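PDB 3OIS: cysteine protease from Xylella fastidiosa, which probably acts as a papain-family cysteine peptidase, and binds uridine-5'-diphosphate. Local coordinates for residues V138-E141 against K142-P145; S169-C172 against Y173-A176; I274-T277 against Q278-D281. All blocks are in the same frame, centred on the assembly; numbering follows the deposited sequence.

Contact 1. Residues V138-E141 against K142-P145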
# COMPACT_ATOMS: atom_id res chain seq x y z
N VAL A 138 9.86 -11.40 3.34
CA VAL A 138 8.88 -11.20 4.41
C VAL A 138 8.47 -12.55 4.95
O VAL A 138 8.28 -13.52 4.16
CB VAL A 138 7.62 -10.40 3.92
CG1 VAL A 138 6.99 -11.03 2.60
CG2 VAL A 138 6.61 -10.19 5.04
N CYS A 139 8.37 -12.66 6.27
CA CYS A 139 7.93 -13.94 6.90
C CYS A 139 6.41 -13.95 7.04
O CYS A 139 5.74 -12.93 6.92
CB CYS A 139 8.60 -14.11 8.26
SG CYS A 139 8.19 -12.87 9.49
N PRO A 140 5.81 -15.13 7.30
CA PRO A 140 4.40 -15.17 7.55
C PRO A 140 3.96 -14.37 8.80
O PRO A 140 4.67 -14.32 9.82
CB PRO A 140 4.15 -16.71 7.78
CG PRO A 140 5.20 -17.34 6.89
CD PRO A 140 6.42 -16.49 7.25
N GLU A 141 2.77 -13.79 8.76
CA GLU A 141 2.32 -12.99 9.86
C GLU A 141 2.18 -13.84 11.14
O GLU A 141 2.45 -13.35 12.19
CB GLU A 141 1.09 -12.13 9.50
CG GLU A 141 0.75 -11.13 10.58
CD GLU A 141 -0.02 -9.98 9.97
OE1 GLU A 141 -1.27 -10.07 9.84
OE2 GLU A 141 0.67 -8.99 9.66
N LYS A 142 1.87 -15.13 11.02
CA LYS A 142 1.84 -15.97 12.25
C LYS A 142 3.11 -16.00 13.01
O LYS A 142 3.04 -16.09 14.25
CB LYS A 142 1.29 -17.39 11.97
CG LYS A 142 -0.27 -17.35 11.90
CD LYS A 142 -0.97 -18.59 11.33
CE LYS A 142 -2.49 -18.42 11.42
NZ LYS A 142 -3.23 -19.70 11.15
N GLU A 143 4.25 -15.94 12.32
CA GLU A 143 5.57 -15.93 12.93
C GLU A 143 5.94 -14.55 13.50
O GLU A 143 6.77 -14.44 14.39
CB GLU A 143 6.59 -16.32 11.85
CG GLU A 143 7.99 -16.61 12.33
CD GLU A 143 8.86 -17.18 11.22
OE1 GLU A 143 8.42 -17.21 10.04
OE2 GLU A 143 10.00 -17.63 11.52
N TRP A 144 5.32 -13.48 12.98
CA TRP A 144 5.59 -12.10 13.49
C TRP A 144 4.28 -11.33 13.43
O TRP A 144 4.01 -10.60 12.41
CB TRP A 144 6.73 -11.38 12.69
CG TRP A 144 7.28 -10.21 13.49
CD1 TRP A 144 7.19 -8.87 13.17
CD2 TRP A 144 7.98 -10.28 14.75
NE1 TRP A 144 7.74 -8.12 14.17
CE2 TRP A 144 8.29 -8.95 15.13
CE3 TRP A 144 8.37 -11.33 15.59
CZ2 TRP A 144 8.95 -8.65 16.36
CZ3 TRP A 144 9.09 -11.03 16.78
CH2 TRP A 144 9.34 -9.70 17.17
N PRO A 145 3.44 -11.56 14.43
CA PRO A 145 2.03 -11.17 14.30
C PRO A 145 1.83 -9.67 14.44
O PRO A 145 2.66 -8.97 15.01
CB PRO A 145 1.31 -11.92 15.43
CG PRO A 145 2.39 -12.60 16.27
CD PRO A 145 3.67 -12.57 15.51
O HOH W 1 2.54 -8.22 11.48

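Contact 2. Residues S169-C172 against Y173-A176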
# COMPACT_ATOMS: atom_id res chain seq x y z
N SER A 169 12.55 -11.65 15.28
CA SER A 169 13.51 -12.64 15.70
C SER A 169 14.40 -13.08 14.57
O SER A 169 14.12 -12.95 13.36
CB SER A 169 12.71 -13.85 16.21
OG SER A 169 12.35 -14.66 15.10
N ASP A 170 15.55 -13.64 14.95
CA ASP A 170 16.45 -14.15 13.94
C ASP A 170 15.77 -15.17 13.04
O ASP A 170 16.05 -15.19 11.82
CB ASP A 170 17.64 -14.84 14.62
CG ASP A 170 18.68 -13.85 15.06
OD1 ASP A 170 18.49 -12.62 14.80
OD2 ASP A 170 19.67 -14.32 15.66
N GLN A 171 14.85 -15.95 13.62
CA GLN A 171 14.13 -17.01 12.85
C GLN A 171 13.22 -16.35 11.78
O GLN A 171 13.15 -16.82 10.65
CB GLN A 171 13.31 -18.03 13.71
CG GLN A 171 12.90 -19.36 12.94
CD GLN A 171 14.08 -20.07 12.09
OE1 GLN A 171 15.18 -20.29 12.61
NE2 GLN A 171 13.82 -20.37 10.77
N CYS A 172 12.61 -15.24 12.16
CA CYS A 172 11.79 -14.43 11.21
C CYS A 172 12.59 -13.97 10.03
O CYS A 172 12.18 -14.14 8.90
CB CYS A 172 11.18 -13.26 11.95
SG CYS A 172 9.88 -13.72 13.04
N TYR A 173 13.77 -13.38 10.27
CA TYR A 173 14.64 -12.99 9.17
C TYR A 173 15.04 -14.13 8.26
O TYR A 173 15.11 -13.98 7.02
CB TYR A 173 15.84 -12.24 9.71
CG TYR A 173 15.54 -10.79 10.12
CD1 TYR A 173 15.24 -10.46 11.44
CD2 TYR A 173 15.59 -9.76 9.15
CE1 TYR A 173 15.01 -9.13 11.83
CE2 TYR A 173 15.38 -8.42 9.53
CZ TYR A 173 15.05 -8.10 10.79
OH TYR A 173 14.82 -6.82 11.22
N LYS A 174 15.38 -15.30 8.87
CA LYS A 174 15.78 -16.43 8.03
C LYS A 174 14.59 -16.90 7.17
O LYS A 174 14.75 -17.09 5.94
CB LYS A 174 16.24 -17.57 8.93
CG LYS A 174 16.83 -18.75 8.20
CD LYS A 174 17.84 -19.55 9.12
CE LYS A 174 18.01 -21.01 8.66
NZ LYS A 174 16.64 -21.66 8.78
N ASP A 175 13.44 -17.10 7.76
CA ASP A 175 12.25 -17.55 7.01
C ASP A 175 11.85 -16.51 5.93
O ASP A 175 11.48 -16.85 4.81
CB ASP A 175 11.09 -17.88 7.96
CG ASP A 175 11.37 -19.10 8.85
OD1 ASP A 175 12.22 -19.92 8.48
OD2 ASP A 175 10.81 -19.20 9.93
N ALA A 176 11.98 -15.22 6.26
CA ALA A 176 11.56 -14.21 5.30
C ALA A 176 12.29 -14.32 3.98
O ALA A 176 11.75 -13.95 2.92
CB ALA A 176 11.79 -12.81 5.92

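Contact 3. Residues I274-T277 against Q278-D281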
# COMPACT_ATOMS: atom_id res chain seq x y z
N ILE A 274 -6.77 9.58 -9.60
CA ILE A 274 -5.54 8.80 -9.72
C ILE A 274 -4.53 9.36 -10.74
O ILE A 274 -3.31 9.17 -10.58
CB ILE A 274 -5.89 7.31 -10.03
CG1 ILE A 274 -4.78 6.38 -9.54
CG2 ILE A 274 -6.22 7.19 -11.56
CD1 ILE A 274 -5.18 4.80 -9.55
N SER A 275 -5.02 10.04 -11.77
CA SER A 275 -4.16 10.53 -12.83
C SER A 275 -3.61 11.92 -12.54
O SER A 275 -2.80 12.38 -13.30
CB SER A 275 -4.96 10.52 -14.17
OG SER A 275 -5.95 11.51 -14.15
N ASN A 276 -4.05 12.55 -11.44
CA ASN A 276 -3.56 13.86 -11.03
C ASN A 276 -2.21 13.76 -10.28
O ASN A 276 -2.13 13.15 -9.21
CB ASN A 276 -4.63 14.60 -10.22
CG ASN A 276 -4.28 16.07 -9.98
OD1 ASN A 276 -3.13 16.43 -9.96
ND2 ASN A 276 -5.30 16.94 -9.84
N THR A 277 -1.13 14.33 -10.86
CA THR A 277 0.19 14.26 -10.25
C THR A 277 0.25 14.97 -8.91
O THR A 277 1.19 14.66 -8.13
CB THR A 277 1.27 14.86 -11.18
OG1 THR A 277 0.90 16.21 -11.50
CG2 THR A 277 1.40 14.00 -12.37
N GLN A 278 -0.73 15.83 -8.59
CA GLN A 278 -0.85 16.53 -7.33
C GLN A 278 -1.67 15.76 -6.27
O GLN A 278 -1.87 16.20 -5.15
CB GLN A 278 -1.46 17.91 -7.60
CG GLN A 278 -0.61 19.06 -7.08
CD GLN A 278 -1.31 20.39 -7.21
OE1 GLN A 278 -2.11 20.61 -8.13
NE2 GLN A 278 -1.07 21.26 -6.29
N LEU A 279 -2.17 14.59 -6.67
CA LEU A 279 -3.04 13.80 -5.80
C LEU A 279 -2.53 12.39 -5.58
O LEU A 279 -2.79 11.82 -4.52
CB LEU A 279 -4.48 13.66 -6.37
CG LEU A 279 -5.29 14.95 -6.31
CD1 LEU A 279 -6.64 14.77 -7.05
CD2 LEU A 279 -5.58 15.35 -4.91
N ALA A 280 -1.87 11.80 -6.57
CA ALA A 280 -1.40 10.41 -6.40
C ALA A 280 -0.01 10.30 -6.97
O ALA A 280 0.35 11.10 -7.83
CB ALA A 280 -2.40 9.44 -7.08
N ASP A 281 0.80 9.35 -6.55
CA ASP A 281 2.12 9.21 -7.11
C ASP A 281 2.63 7.82 -6.71
O ASP A 281 1.96 7.08 -6.00
CB ASP A 281 2.97 10.32 -6.53
CG ASP A 281 4.31 10.50 -7.21
OD1 ASP A 281 5.07 11.35 -6.63
OD2 ASP A 281 4.60 9.94 -8.29
O HOH W 2 -4.92 19.69 -9.43

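Contact 1. Residues V138-E141 against K142-P145
The Glu143 carboxylate, in one of its two conformers, lies against Cys139 and Pro140. Cys139 CB stands above its plane, 3.6 Å from Glu143 OE1. The same oxygen approaches the pyrrolidine ring of Pro140, with Glu143 OE1 3.5 Å from Pro140 CD. The indole of Trp144 leads away from 138-141, so that only the base of its side chain meets that segment, Trp144 CB lying 3.8 Å from Cys139 SG, a contact made possible by a sulfur placed between the backbone N and the carbonyl carbon (chi1 63°). The other carboxylate, that of Glu141, is held at both oxygens: OE1 forms a salt bridge with Arg104, while OE2 accepts from a water 2.7 Å away. That water also donates to Trp144 O and ties the acid to the backbone three residues on. Glu141 CG, anti to the backbone N (chi1 -170°), starts the chain on this course beside Trp144 O and Pro145 CA. Pro145 adds a CA-H...O contact, with Pro145 CA 3.1 Å from Glu141 O.

The backbone is wound into two overlapping turns. Trp144 N donates to Glu141 O at 3.0 Å. Two weak bonds reach Pro140 O, from Glu143 N at 3.0 Å and from Trp144 N. Pro145 has no N-H with which to carry the winding further.

The turns belong to the loop between helices 126-135 and 170-176, in the helical half of the papain fold. Backbone bonds from Cys139 to Ser103 and from Glu141 to Ile101 fasten it just ahead of helix 104-114. Cys139 touches Phe106 of that helix and Trp144 touches Leu105, while both also meet Cys172 on helix 170-176.

Contact 2. Residues S169-C172 against Y173-A176
Main-chain bonds between Ser169-Cys172 and Tyr173-Ala176 wind helix 170-176. Four successive i to i+4 links form: Tyr173 N to Ser169 O at 3.1 Å, Lys174 N to Asp170 O, Asp175 N to Gln171 O (the straightest, 174° at the hydrogen) and Ala176 N to Cys172 O. Ser169 is the N-cap, its OG accepting from Cys172 N at 3.0 Å.

Among polar side chains, Gln171 bends back at chi2 (47°), which brings its amide to Asp175 one turn later. Gln171 NE2 donates to Asp175 OD1 at 2.8 Å, with OD1 near the amide plane but approached from above the carboxylate plane. A weak second bond reaches Asp175 OD2, the amide and carboxylate planes standing 55° apart. The Tyr173 hydroxyl bonds to Asn110.

Aromatic contacts come from Tyr173: its ring edge faces the carbonyl of the N-cap, Tyr173 CD1 lying 3.3 Å from Ser169 O, and the ring meets Phe106 edge-to-face.

The cap thus satisfies an amide of the first turn that has no helical acceptor before it, and the Gln171 amide would probably offset part of the negative charge on Asp175.

Contact 3. Residues I274-T277 against Q278-D281
With CG anti to the backbone N (chi1 -170°) and chi2 at -26°, Asn276 turns OD1 back over its own chain to meet Gln278 N. Asn276 OD1 lies 2.8 Å from Gln278 N, the donor tilted 33° from the carbonyl plane. The same rotation lays the rest of the Asn276 side chain across Leu279, with Asn276 CB 3.8 Å from Leu279 CD1.

The main-chain oxygen of Asn276 takes two backbone bonds, and a weak one from Gln189 NE2. Leu279 N reaches Asn276 O at 2.9 Å from above the carbonyl plane, whereas Ala280 N lies 3.0 Å from it, nearly in line with the C=O bond. Asn276 ND2 donates to a water at 2.8 Å. That water reaches on to Gln278 OE1 in the conformer given. On the buried side Ala280 CB packs 3.6 Å from Ile274 O, and Gln189 NE2 bonds to Ile274 O and Ala280 O.

Between helix 271-274 and strand 280-287 the chain thus reverses through an Asx turn by the side chain, combined with backbone i to i+3 and i to i+4 bonds to the main-chain oxygen of the same residue. This is the Asx motif, and here it delivers the chain to the last strand of the beta domain of the papain fold.

Along the chain the three contacts follow in series. Contacts 1 and 2 are neighbours, their centres about 9 Å apart: the loop of contact 1 lies against helix 170-176, Cys139 N coming 3.4 Å from Ala176 CB. Both sit in the helical domain, beside helix 104-114, and Tyr173 of contact 2 is about 9 Å, side chain to side chain, from the UDP-binding Lys135. Contact 3 is on the other side of the chain's centre, its centre about 33 Å from that of contact 1 and 37 Å from that of contact 2. It opens strand 280-287 of the antiparallel sheet, so the set samples both domains of the papain fold.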